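Local coordinates for type II restriction enzyme SfiI (PDB 2EZV), which recognises the interrupted double-stranded DNA sequence 5'-GGCCN(5)GGCC-3' as a tetramer and cleaves it to leave terminal 5'-phosphates, at residues D110-S115 against I219-D224; M119-R124 against S202-G207; T157-H162 against I181-L186; E12-E17 against E228-R233. All blocks are in the same frame, centred on the assembly; numbering follows the deposited sequence.

Contact 1 of 4, residues D110-S115 against I219-D224; sequences DTLQRS and IRVYFD. With nucleotides of chain B.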
# COMPACT_ATOMS: atom_id res chain seq x y z
N ASP D 110 -17.91 -9.99 26.75
CA ASP D 110 -18.06 -9.91 25.31
C ASP D 110 -18.69 -11.23 24.87
O ASP D 110 -18.43 -12.27 25.47
CB ASP D 110 -16.69 -9.74 24.65
CG ASP D 110 -16.64 -8.54 23.73
OD1 ASP D 110 -15.53 -7.99 23.54
OD2 ASP D 110 -17.70 -8.15 23.19
N THR D 111 -19.53 -11.18 23.84
CA THR D 111 -20.18 -12.39 23.36
C THR D 111 -19.42 -12.96 22.16
O THR D 111 -18.93 -12.21 21.31
CB THR D 111 -21.63 -12.12 22.94
OG1 THR D 111 -22.36 -11.62 24.07
CG2 THR D 111 -22.29 -13.40 22.45
N LEU D 112 -19.33 -14.28 22.10
CA LEU D 112 -18.62 -14.93 21.00
C LEU D 112 -19.43 -16.04 20.36
O LEU D 112 -20.14 -16.78 21.05
CB LEU D 112 -17.32 -15.55 21.50
CG LEU D 112 -15.98 -14.83 21.36
CD1 LEU D 112 -15.99 -13.57 22.19
CD2 LEU D 112 -14.87 -15.77 21.84
N GLN D 113 -19.32 -16.15 19.04
CA GLN D 113 -19.96 -17.23 18.30
C GLN D 113 -18.92 -18.33 18.42
O GLN D 113 -17.75 -18.04 18.69
CB GLN D 113 -20.14 -16.86 16.83
CG GLN D 113 -21.07 -15.71 16.56
CD GLN D 113 -22.45 -15.94 17.13
OE1 GLN D 113 -22.98 -17.05 17.08
NE2 GLN D 113 -23.05 -14.88 17.68
N ARG D 114 -19.30 -19.58 18.22
CA ARG D 114 -18.34 -20.68 18.33
C ARG D 114 -17.27 -20.53 17.25
O ARG D 114 -16.15 -21.03 17.39
CB ARG D 114 -19.05 -22.03 18.17
CG ARG D 114 -18.23 -23.21 18.69
CD ARG D 114 -19.00 -24.52 18.55
NE ARG D 114 -18.98 -25.03 17.19
CZ ARG D 114 -17.94 -25.65 16.63
NH1 ARG D 114 -16.82 -25.82 17.32
NH2 ARG D 114 -18.02 -26.09 15.38
N SER D 115 -17.62 -19.85 16.17
CA SER D 115 -16.70 -19.64 15.07
C SER D 115 -15.61 -18.62 15.43
O SER D 115 -14.66 -18.42 14.67
CB SER D 115 -17.46 -19.17 13.83
OG SER D 115 -18.16 -17.97 14.09
N ILE D 219 -21.05 -18.22 23.80
CA ILE D 219 -20.26 -18.17 25.02
C ILE D 219 -19.85 -16.74 25.32
O ILE D 219 -19.83 -15.89 24.42
CB ILE D 219 -19.00 -19.05 24.89
CG1 ILE D 219 -18.33 -19.21 26.25
CG2 ILE D 219 -18.02 -18.41 23.93
CD1 ILE D 219 -17.30 -20.33 26.29
N ARG D 220 -19.54 -16.47 26.58
CA ARG D 220 -19.13 -15.14 27.00
C ARG D 220 -17.72 -15.17 27.58
O ARG D 220 -17.25 -16.21 28.06
CB ARG D 220 -20.08 -14.59 28.07
CG ARG D 220 -21.16 -13.66 27.56
CD ARG D 220 -21.71 -12.83 28.73
NE ARG D 220 -22.70 -11.83 28.32
CZ ARG D 220 -23.99 -12.07 28.13
NH1 ARG D 220 -24.48 -13.29 28.31
NH2 ARG D 220 -24.80 -11.09 27.75
N VAL D 221 -17.04 -14.02 27.52
CA VAL D 221 -15.70 -13.86 28.07
C VAL D 221 -15.79 -12.65 28.99
O VAL D 221 -16.23 -11.58 28.56
CB VAL D 221 -14.66 -13.55 26.98
CG1 VAL D 221 -13.32 -13.24 27.63
CG2 VAL D 221 -14.53 -14.73 26.03
N TYR D 222 -15.40 -12.80 30.24
CA TYR D 222 -15.48 -11.69 31.16
C TYR D 222 -14.18 -10.94 31.35
O TYR D 222 -13.15 -11.52 31.69
CB TYR D 222 -16.07 -12.14 32.50
CG TYR D 222 -17.56 -12.37 32.42
CD1 TYR D 222 -18.08 -13.49 31.77
CD2 TYR D 222 -18.46 -11.42 32.93
CE1 TYR D 222 -19.45 -13.66 31.61
CE2 TYR D 222 -19.84 -11.58 32.77
CZ TYR D 222 -20.32 -12.70 32.11
OH TYR D 222 -21.68 -12.87 31.94
N PHE D 223 -14.24 -9.64 31.12
CA PHE D 223 -13.07 -8.77 31.22
C PHE D 223 -12.27 -8.99 32.50
O PHE D 223 -11.11 -9.40 32.44
CB PHE D 223 -13.50 -7.30 31.12
CG PHE D 223 -14.08 -6.93 29.77
CD1 PHE D 223 -14.40 -5.60 29.48
CD2 PHE D 223 -14.31 -7.89 28.79
CE1 PHE D 223 -14.94 -5.24 28.24
CE2 PHE D 223 -14.85 -7.55 27.56
CZ PHE D 223 -15.17 -6.22 27.28
N ASP D 224 -12.89 -8.74 33.65
CA ASP D 224 -12.22 -8.88 34.93
C ASP D 224 -11.54 -10.25 35.13
O ASP D 224 -10.46 -10.32 35.70
CB ASP D 224 -13.21 -8.61 36.08
CG ASP D 224 -14.04 -9.84 36.46
OD1 ASP D 224 -14.64 -10.47 35.56
OD2 ASP D 224 -14.09 -10.16 37.67
P DG B 6 -29.05 -19.29 32.49
OP1 DG B 6 -29.61 -20.34 33.38
OP2 DG B 6 -27.98 -19.66 31.52
O5' DG B 6 -30.28 -18.63 31.71
C5' DG B 6 -30.43 -17.22 31.69
C4' DG B 6 -31.46 -16.77 30.67
O4' DG B 6 -31.13 -15.40 30.32
C3' DG B 6 -31.42 -17.54 29.35
O3' DG B 6 -32.62 -17.22 28.62
C2' DG B 6 -30.34 -16.80 28.59
C1' DG B 6 -30.66 -15.37 28.99
N9 DG B 6 -29.61 -14.36 28.87
C8 DG B 6 -28.26 -14.56 28.67
N7 DG B 6 -27.60 -13.44 28.53
C5 DG B 6 -28.57 -12.45 28.65
C6 DG B 6 -28.47 -11.04 28.58
O6 DG B 6 -27.46 -10.35 28.38
N1 DG B 6 -29.70 -10.42 28.76
C2 DG B 6 -30.89 -11.08 28.98
N2 DG B 6 -31.98 -10.31 29.13
N3 DG B 6 -31.00 -12.39 29.05
C4 DG B 6 -29.81 -13.01 28.88
O5' DA B 4 -19.69 -13.13 36.58
C5' DA B 4 -21.01 -12.61 36.37
C4' DA B 4 -22.11 -13.64 36.52
O4' DA B 4 -23.37 -12.94 36.66
C3' DA B 4 -22.30 -14.56 35.32
O3' DA B 4 -22.86 -15.82 35.73
C2' DA B 4 -23.27 -13.78 34.45
C1' DA B 4 -24.15 -13.10 35.48
N9 DA B 4 -24.63 -11.78 35.11
C8 DA B 4 -23.90 -10.69 34.69
N7 DA B 4 -24.61 -9.62 34.47
C5 DA B 4 -25.91 -10.02 34.74
C6 DA B 4 -27.14 -9.35 34.69
N6 DA B 4 -27.27 -8.07 34.34
N1 DA B 4 -28.25 -10.04 35.02
C2 DA B 4 -28.12 -11.33 35.38
N3 DA B 4 -27.02 -12.07 35.46
C4 DA B 4 -25.94 -11.35 35.12
O HOH W 1 -21.86 -10.07 26.12
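Thr111 OG1 sits over one face of the Arg220 guanidinium, toward its rim, while the edge of that group is turned to the guanine of DG6 of chain B. Arg220 NH1 reaches N7 of DG6 at 3.1 Å and Arg220 NH2 its O6 at 2.8 Å, the two-pronged reading of a guanine's major-groove side. A water joins Thr111 OG1 to Arg220 NE, weakly on the arginine side. Arg220 NH1 also bonds Ala206 O, which probably helps aim the group. The chain of Arg220 runs extended from CG to NE, which carries the charge out from the strand to the base. The Tyr222 ring has O5' of DA4 of chain B over one face. Behind these groups, strands 110-112 and 219-221 pair antiparallel in a small three-stranded sheet, with 219-221 in the middle and 204-206 beyond it. Four backbone bonds tie Asp110 to Val221 and Leu112 to Ile219; the straightest, Ile219 N to Leu112 O, is 3.2 Å long at 162°. Thr111 and Arg220 share the face toward the DNA. On the other, Leu112 CB meets Ile219 CG2 at 3.8 Å. The Phe223 ring, from helix 223-229, comes up to Asp110, its plane 69° from the carboxylate.

Contact 2 of 4, residues M119-R124 against S202-G207; sequences MDAEFR and SFFGAG. With nucleotides of chain B.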
# COMPACT_ATOMS: atom_id res chain seq x y z
N MET D 119 -10.14 -21.45 21.70
CA MET D 119 -9.83 -22.73 22.36
C MET D 119 -11.08 -23.37 22.96
O MET D 119 -12.06 -22.68 23.24
CB MET D 119 -8.80 -22.52 23.46
CG MET D 119 -9.23 -21.54 24.53
SD MET D 119 -8.15 -21.57 25.95
CE MET D 119 -6.66 -20.80 25.27
N ASP D 120 -11.04 -24.69 23.17
CA ASP D 120 -12.18 -25.39 23.77
C ASP D 120 -12.50 -24.74 25.12
O ASP D 120 -11.59 -24.47 25.91
CB ASP D 120 -11.87 -26.87 23.99
CG ASP D 120 -11.49 -27.58 22.71
OD1 ASP D 120 -11.97 -27.18 21.63
OD2 ASP D 120 -10.72 -28.56 22.79
N ALA D 121 -13.78 -24.52 25.38
CA ALA D 121 -14.19 -23.88 26.62
C ALA D 121 -14.95 -24.81 27.55
O ALA D 121 -15.49 -25.83 27.13
CB ALA D 121 -15.04 -22.66 26.32
N GLU D 122 -14.99 -24.44 28.82
CA GLU D 122 -15.68 -25.21 29.86
C GLU D 122 -15.74 -24.37 31.13
O GLU D 122 -14.73 -23.82 31.57
CB GLU D 122 -14.94 -26.52 30.12
CG GLU D 122 -13.52 -26.35 30.63
CD GLU D 122 -12.65 -27.57 30.38
OE1 GLU D 122 -12.45 -27.92 29.19
OE2 GLU D 122 -12.18 -28.18 31.36
N PHE D 123 -16.93 -24.25 31.71
CA PHE D 123 -17.12 -23.47 32.92
C PHE D 123 -18.37 -23.98 33.63
O PHE D 123 -19.07 -24.86 33.12
CB PHE D 123 -17.27 -21.99 32.56
CG PHE D 123 -18.41 -21.71 31.61
CD1 PHE D 123 -19.63 -21.23 32.09
CD2 PHE D 123 -18.27 -21.94 30.25
CE1 PHE D 123 -20.69 -20.99 31.22
CE2 PHE D 123 -19.32 -21.70 29.37
CZ PHE D 123 -20.54 -21.23 29.85
N ARG D 124 -18.65 -23.44 34.81
CA ARG D 124 -19.83 -23.86 35.54
C ARG D 124 -20.87 -22.76 35.53
O ARG D 124 -20.60 -21.63 35.94
CB ARG D 124 -19.47 -24.22 36.98
N SER D 202 -11.44 -20.34 34.64
CA SER D 202 -11.63 -19.78 33.30
C SER D 202 -12.22 -18.37 33.34
O SER D 202 -12.65 -17.89 34.39
CB SER D 202 -12.59 -20.66 32.50
OG SER D 202 -13.93 -20.38 32.88
N PHE D 203 -12.24 -17.72 32.17
CA PHE D 203 -12.81 -16.39 32.06
C PHE D 203 -14.07 -16.44 31.20
O PHE D 203 -14.60 -15.41 30.78
CB PHE D 203 -11.80 -15.39 31.47
CG PHE D 203 -11.04 -15.92 30.29
CD1 PHE D 203 -9.66 -16.08 30.36
CD2 PHE D 203 -11.69 -16.24 29.10
CE1 PHE D 203 -8.94 -16.56 29.26
CE2 PHE D 203 -10.98 -16.72 28.01
CZ PHE D 203 -9.60 -16.88 28.09
N PHE D 204 -14.56 -17.65 30.95
CA PHE D 204 -15.76 -17.86 30.15
C PHE D 204 -17.03 -17.71 31.00
O PHE D 204 -16.97 -17.74 32.23
CB PHE D 204 -15.73 -19.24 29.50
CG PHE D 204 -14.66 -19.38 28.45
CD1 PHE D 204 -13.72 -20.40 28.53
CD2 PHE D 204 -14.60 -18.48 27.39
CE1 PHE D 204 -12.73 -20.53 27.56
CE2 PHE D 204 -13.61 -18.60 26.42
CZ PHE D 204 -12.68 -19.63 26.50
N GLY D 205 -18.17 -17.55 30.33
CA GLY D 205 -19.43 -17.40 31.04
C GLY D 205 -20.63 -17.90 30.25
O GLY D 205 -20.47 -18.42 29.14
N ALA D 206 -21.82 -17.74 30.80
CA ALA D 206 -23.03 -18.19 30.12
C ALA D 206 -23.26 -17.39 28.84
O ALA D 206 -23.15 -16.16 28.84
CB ALA D 206 -24.23 -18.05 31.05
N GLY D 207 -23.57 -18.10 27.76
CA GLY D 207 -23.82 -17.46 26.48
C GLY D 207 -24.99 -16.49 26.49
O GLY D 207 -25.82 -16.51 27.39
P DG B 5 -23.01 -17.01 34.67
OP1 DG B 5 -22.43 -18.25 35.25
OP2 DG B 5 -22.54 -16.53 33.35
O5' DG B 5 -24.59 -17.22 34.57
C5' DG B 5 -25.43 -16.10 34.35
C4' DG B 5 -26.88 -16.51 34.28
O4' DG B 5 -27.63 -15.28 34.15
C3' DG B 5 -27.29 -17.37 33.09
O3' DG B 5 -28.50 -18.10 33.44
C2' DG B 5 -27.55 -16.32 32.02
C1' DG B 5 -28.11 -15.15 32.82
N9 DG B 5 -27.70 -13.82 32.36
C8 DG B 5 -26.45 -13.43 31.94
N7 DG B 5 -26.39 -12.16 31.63
C5 DG B 5 -27.68 -11.70 31.84
C6 DG B 5 -28.24 -10.39 31.68
O6 DG B 5 -27.68 -9.35 31.30
N1 DG B 5 -29.59 -10.37 32.01
C2 DG B 5 -30.32 -11.46 32.45
N2 DG B 5 -31.61 -11.25 32.72
N3 DG B 5 -29.81 -12.67 32.60
C4 DG B 5 -28.50 -12.72 32.29
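Phe123 and Phe204 cross at about a right angle, and each ring has its own partner in the facing segment. Phe123 CD2 touches Phe204 CB, not its ring, at 3.8 Å. The Phe123 ring reaches on over the backbone of the next residue, with Gly205 CA over one face in a CH-pi contact, 4.1 Å from the centroid; Phe204 C lies over the same face, also off-centre. This reach follows from the first torsion of Phe123: CG stands between the backbone N and the carbonyl carbon (chi1 58°), a setting that leans the ring over the backbone at Phe204 and Gly205. In return Phe204 offers a ring face to Ala121, whose CB lies over it, 3.6 Å from the centroid. Phe203 CE2 covers the opposite face, and Met119 CG comes to the edge of the Phe204 ring, 4.4 Å from Phe204 CZ. Here two small sheets are packed together: strand 121-124, which pairs with 131-134, crosses strand 204-206, an outer strand of the sheet that includes 219-221, at 60°. Their axes stay 6.7 Å apart at closest, and the join is made by side chains on side chains and, at Gly205, on backbone. Ile219 of that sheet packs against Ala121, Phe123 and Phe204. At Ala206 the backbone meets the DNA: Ala206 N donates to OP2 of DG5 of chain B at 2.9 Å and a nearly straight 165°.

Contact 3 of 4, residues T157-H162 against I181-L186; sequences TSIFVH and IYVLSL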
# COMPACT_ATOMS: atom_id res chain seq x y z
N THR D 157 -4.10 -15.88 15.37
CA THR D 157 -4.07 -15.01 16.54
C THR D 157 -5.40 -14.29 16.62
O THR D 157 -5.76 -13.52 15.72
CB THR D 157 -2.91 -13.98 16.45
OG1 THR D 157 -1.67 -14.68 16.51
CG2 THR D 157 -2.98 -12.99 17.62
N SER D 158 -6.13 -14.52 17.70
CA SER D 158 -7.46 -13.95 17.89
C SER D 158 -7.52 -12.67 18.70
O SER D 158 -7.04 -12.62 19.84
CB SER D 158 -8.38 -14.99 18.52
OG SER D 158 -8.40 -16.16 17.72
N ILE D 159 -8.15 -11.66 18.13
CA ILE D 159 -8.28 -10.37 18.78
C ILE D 159 -9.68 -9.76 18.70
O ILE D 159 -10.36 -9.88 17.68
CB ILE D 159 -7.25 -9.39 18.19
CG1 ILE D 159 -5.86 -9.98 18.42
CG2 ILE D 159 -7.38 -8.00 18.84
CD1 ILE D 159 -4.78 -9.32 17.64
N PHE D 160 -10.09 -9.09 19.77
CA PHE D 160 -11.40 -8.46 19.82
C PHE D 160 -11.35 -7.00 20.23
O PHE D 160 -10.78 -6.64 21.26
CB PHE D 160 -12.32 -9.21 20.78
CG PHE D 160 -12.73 -10.57 20.29
CD1 PHE D 160 -11.85 -11.64 20.37
CD2 PHE D 160 -13.98 -10.77 19.73
CE1 PHE D 160 -12.22 -12.89 19.89
CE2 PHE D 160 -14.36 -12.01 19.24
CZ PHE D 160 -13.47 -13.08 19.32
N VAL D 161 -11.95 -6.15 19.40
CA VAL D 161 -12.01 -4.72 19.66
C VAL D 161 -13.46 -4.48 20.07
O VAL D 161 -14.38 -4.68 19.28
CB VAL D 161 -11.66 -3.91 18.40
CG1 VAL D 161 -11.44 -2.48 18.74
CG2 VAL D 161 -10.42 -4.49 17.76
N HIS D 162 -13.65 -4.07 21.32
CA HIS D 162 -14.98 -3.85 21.89
C HIS D 162 -15.29 -2.38 22.12
O HIS D 162 -14.76 -1.74 23.03
CB HIS D 162 -15.04 -4.64 23.20
CG HIS D 162 -16.35 -4.55 23.92
ND1 HIS D 162 -16.77 -3.40 24.56
CD2 HIS D 162 -17.31 -5.48 24.15
CE1 HIS D 162 -17.93 -3.63 25.15
NE2 HIS D 162 -18.27 -4.88 24.91
N ILE D 181 -12.74 2.02 24.15
CA ILE D 181 -12.46 0.98 23.17
C ILE D 181 -11.59 -0.06 23.89
O ILE D 181 -10.45 0.22 24.26
CB ILE D 181 -11.67 1.51 21.95
CG1 ILE D 181 -12.40 2.68 21.30
CG2 ILE D 181 -11.50 0.40 20.93
CD1 ILE D 181 -11.72 3.22 20.05
N TYR D 182 -12.15 -1.24 24.13
CA TYR D 182 -11.40 -2.29 24.79
C TYR D 182 -10.84 -3.22 23.73
O TYR D 182 -11.49 -3.48 22.72
CB TYR D 182 -12.29 -3.10 25.73
CG TYR D 182 -12.81 -2.35 26.94
CD1 TYR D 182 -13.86 -1.45 26.83
CD2 TYR D 182 -12.26 -2.57 28.21
CE1 TYR D 182 -14.37 -0.78 27.95
CE2 TYR D 182 -12.76 -1.91 29.33
CZ TYR D 182 -13.81 -1.02 29.19
OH TYR D 182 -14.33 -0.37 30.29
N VAL D 183 -9.62 -3.70 23.95
CA VAL D 183 -9.01 -4.61 23.00
C VAL D 183 -8.65 -5.88 23.75
O VAL D 183 -7.98 -5.82 24.78
CB VAL D 183 -7.76 -4.00 22.36
CG1 VAL D 183 -7.42 -4.76 21.09
CG2 VAL D 183 -7.98 -2.52 22.05
N LEU D 184 -9.11 -7.02 23.25
CA LEU D 184 -8.83 -8.30 23.90
C LEU D 184 -8.02 -9.27 23.04
O LEU D 184 -8.22 -9.38 21.83
CB LEU D 184 -10.13 -8.99 24.31
CG LEU D 184 -11.04 -8.36 25.37
CD1 LEU D 184 -11.65 -7.06 24.89
CD2 LEU D 184 -12.14 -9.35 25.68
N SER D 185 -7.11 -9.98 23.70
CA SER D 185 -6.27 -10.97 23.06
C SER D 185 -6.64 -12.31 23.67
O SER D 185 -6.39 -12.56 24.85
CB SER D 185 -4.79 -10.66 23.33
OG SER D 185 -3.93 -11.66 22.79
N LEU D 186 -7.27 -13.17 22.87
CA LEU D 186 -7.67 -14.48 23.37
C LEU D 186 -6.58 -15.49 23.10
O LEU D 186 -6.14 -15.66 21.96
CB LEU D 186 -8.98 -14.92 22.73
CG LEU D 186 -10.15 -13.98 23.01
CD1 LEU D 186 -11.44 -14.61 22.49
CD2 LEU D 186 -10.26 -13.69 24.50
O HOH W 2 -5.07 -16.62 19.36
O HOH W 3 -4.50 -13.38 20.97
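Phe160 and Leu184 exchange a pair of backbone hydrogen bonds, and His162 and Tyr182 do the same, in the antiparallel hairpin of strands 151-167 and 176-186. His162 N to Tyr182 O is the straightest, 174° at the hydrogen. Between these pairs the CA-H groups of Val161 and Val183, and beyond them that of Ile159, also point at carbonyl oxygens across the hairpin. Toward Leu186 one water donates to Ser158 O and to Leu186 O and accepts from Ser185 OG at 2.6 Å.

Apolar packing falls on both faces. On one, Val161 and Ile181 lie side by side, CG1 to CG2 at 3.6 Å, and Ile159 CG2 meets Val183 CG1 obliquely at 3.9 Å. On the other, Phe160 and Leu186 cross at about a right angle, Leu186 putting CD1 against the CD1-CE1 side of the ring. Phe160 CG lies opposite its carbonyl carbon (chi1 -69°), which brings the ring to Leu186. With an alanine at Phe160, a gap would probably open beside Leu186 and Leu112, which both lean on the ring. His162 and Tyr182 run alongside, their ring planes 88° apart; ND1 of His162 is buried with no partner in the model.

Helix 10-41 packs on the Ile159 and Val183 face, strand 110-112 reaches Phe160, His162 and Leu186 on the other, and strand 93-104, which carries the calcium ligand Asp100, pairs parallel with strand 151-167.

Contact 4 of 4, residues E12-E17 against E228-R233; sequences ELESVE and EACPWR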
# COMPACT_ATOMS: atom_id res chain seq x y z
N GLU D 12 6.86 -18.16 24.61
CA GLU D 12 7.18 -17.44 23.39
C GLU D 12 5.91 -17.21 22.57
O GLU D 12 5.76 -16.17 21.94
CB GLU D 12 8.21 -18.23 22.58
CG GLU D 12 9.45 -18.57 23.41
CD GLU D 12 10.39 -19.54 22.72
OE1 GLU D 12 9.92 -20.47 22.04
OE2 GLU D 12 11.61 -19.37 22.89
N LEU D 13 5.01 -18.19 22.60
CA LEU D 13 3.74 -18.07 21.88
C LEU D 13 2.92 -16.91 22.43
O LEU D 13 2.39 -16.11 21.67
CB LEU D 13 2.94 -19.37 22.00
CG LEU D 13 1.56 -19.34 21.33
CD1 LEU D 13 1.71 -18.90 19.89
CD2 LEU D 13 0.89 -20.70 21.41
N GLU D 14 2.83 -16.80 23.75
CA GLU D 14 2.07 -15.71 24.36
C GLU D 14 2.73 -14.38 23.98
O GLU D 14 2.07 -13.37 23.77
CB GLU D 14 2.04 -15.83 25.89
CG GLU D 14 1.37 -17.10 26.42
CD GLU D 14 0.72 -16.88 27.77
OE1 GLU D 14 0.92 -17.71 28.69
OE2 GLU D 14 -0.00 -15.87 27.92
N SER D 15 4.05 -14.42 23.90
CA SER D 15 4.83 -13.25 23.56
C SER D 15 4.45 -12.69 22.19
O SER D 15 4.35 -11.47 22.03
CB SER D 15 6.32 -13.59 23.59
OG SER D 15 7.11 -12.47 23.27
N VAL D 16 4.24 -13.56 21.21
CA VAL D 16 3.88 -13.08 19.89
C VAL D 16 2.46 -12.54 19.89
O VAL D 16 2.12 -11.67 19.09
CB VAL D 16 3.99 -14.16 18.78
CG1 VAL D 16 4.95 -15.25 19.20
CG2 VAL D 16 2.64 -14.71 18.44
N GLU D 17 1.61 -13.07 20.78
CA GLU D 17 0.24 -12.57 20.83
C GLU D 17 0.32 -11.19 21.45
O GLU D 17 -0.38 -10.26 21.04
CB GLU D 17 -0.66 -13.51 21.65
CG GLU D 17 -1.14 -14.72 20.86
CD GLU D 17 -2.00 -15.69 21.66
OE1 GLU D 17 -2.55 -16.63 21.06
OE2 GLU D 17 -2.13 -15.52 22.90
N GLU D 228 -7.37 -10.77 35.20
CA GLU D 228 -6.79 -11.42 36.36
C GLU D 228 -5.88 -12.56 35.92
O GLU D 228 -4.78 -12.73 36.44
CB GLU D 228 -7.89 -11.95 37.28
N ALA D 229 -6.35 -13.34 34.94
CA ALA D 229 -5.56 -14.45 34.44
C ALA D 229 -4.29 -13.93 33.78
O ALA D 229 -3.23 -14.55 33.87
CB ALA D 229 -6.37 -15.26 33.45
N CYS D 230 -4.39 -12.77 33.12
CA CYS D 230 -3.26 -12.17 32.44
C CYS D 230 -3.60 -10.72 32.10
O CYS D 230 -4.30 -10.44 31.12
CB CYS D 230 -2.94 -12.95 31.16
SG CYS D 230 -1.46 -12.42 30.28
N PRO D 231 -3.11 -9.77 32.90
CA PRO D 231 -3.35 -8.34 32.73
C PRO D 231 -3.25 -7.76 31.32
O PRO D 231 -4.15 -7.03 30.89
CB PRO D 231 -2.33 -7.70 33.68
CG PRO D 231 -2.27 -8.69 34.79
CD PRO D 231 -2.21 -10.01 34.05
N TRP D 232 -2.17 -8.06 30.59
CA TRP D 232 -2.01 -7.49 29.26
C TRP D 232 -3.00 -7.97 28.21
O TRP D 232 -3.15 -7.34 27.17
CB TRP D 232 -0.58 -7.67 28.73
CG TRP D 232 -0.14 -9.08 28.51
CD1 TRP D 232 0.64 -9.83 29.34
CD2 TRP D 232 -0.41 -9.91 27.37
NE1 TRP D 232 0.88 -11.06 28.79
CE2 TRP D 232 0.25 -11.14 27.58
CE3 TRP D 232 -1.14 -9.73 26.19
CZ2 TRP D 232 0.19 -12.19 26.66
CZ3 TRP D 232 -1.19 -10.78 25.27
CH2 TRP D 232 -0.53 -11.99 25.51
N ARG D 233 -3.68 -9.08 28.47
CA ARG D 233 -4.65 -9.58 27.51
C ARG D 233 -5.92 -8.75 27.46
O ARG D 233 -6.81 -9.03 26.67
CB ARG D 233 -4.98 -11.04 27.81
CG ARG D 233 -3.89 -12.00 27.35
CD ARG D 233 -4.29 -13.45 27.53
NE ARG D 233 -3.23 -14.34 27.07
CZ ARG D 233 -2.98 -14.63 25.80
NH1 ARG D 233 -3.73 -14.11 24.84
NH2 ARG D 233 -1.98 -15.43 25.48
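Glu17 OE2 is gripped by two nitrogens of Arg233, NH2 at 2.6 Å and NH1 at 2.9 Å, both end-on to the one oxygen. The oxygen lies in the guanidinium plane, yet the carboxylate is turned almost square to it, with 88° between the planes. Glu14 completes a salt-bridge network that joins helix 10-41 to the 3-10 segment 231-233 that follows helix 223-229: Glu14 OE2 takes Arg233 NH2 at 3.2 Å, again near the guanidinium plane, and is met from above its own carboxylate. Glu14 and Glu17, one turn apart on the helix, thus bring two carboxylates to a single arginine, whose positive charge probably helps keep both ionised. Both glutamate chains are extended beyond CG, as is Arg233 from CG to NE, which lets the groups meet although the nearest CA atoms, those of Glu17 and Arg233, are 8.8 Å apart. Tyr195 OH bonds both Glu14 OE2 and Arg233 NE, and Arg194 pairs with Glu14 OE1, drawing helix 192-195 into the network; Ser185 O accepts from Arg233 NH1. A leucine in place of Arg233 would probably leave Glu17 OE2 without its two donors and Glu14 with Arg194 as its charged partner, and take away the guanidinium face on which Trp232 lies. Trp232 lies against the arginine and the helix alike. Its CG sits between the backbone N and the carbonyl carbon (chi1 64°), directing the indole to the helix backbone and placing CH2 over the centre of the Arg233 guanidinium face, 3.6 Å above its plane. The same Trp232 CH2 comes within 3.4 Å of Glu14 O.

How the contacts relate
Contacts 1 and 2 face the DNA, their centres 8 Å apart: they share a sheet, and Tyr222 N probably bonds Phe203 O at 2.8 Å. Together they follow one DNA strand, chain B, by base and phosphate. The centres of contacts 1 and 3 are about 11 Å apart, and Leu112 packs on Phe160 and Leu186 between them. The calcium ion is about 8 Å from the Asp110 side chain and about 7 Å from that of Phe160, so both contacts lie near the metal site, though its ligands Asp79, Asp100 and Ala101 are outside them. Contact 4 has its centre about 12 Å from that of contact 3; its nearest atom is about 12 Å from the nucleic acid.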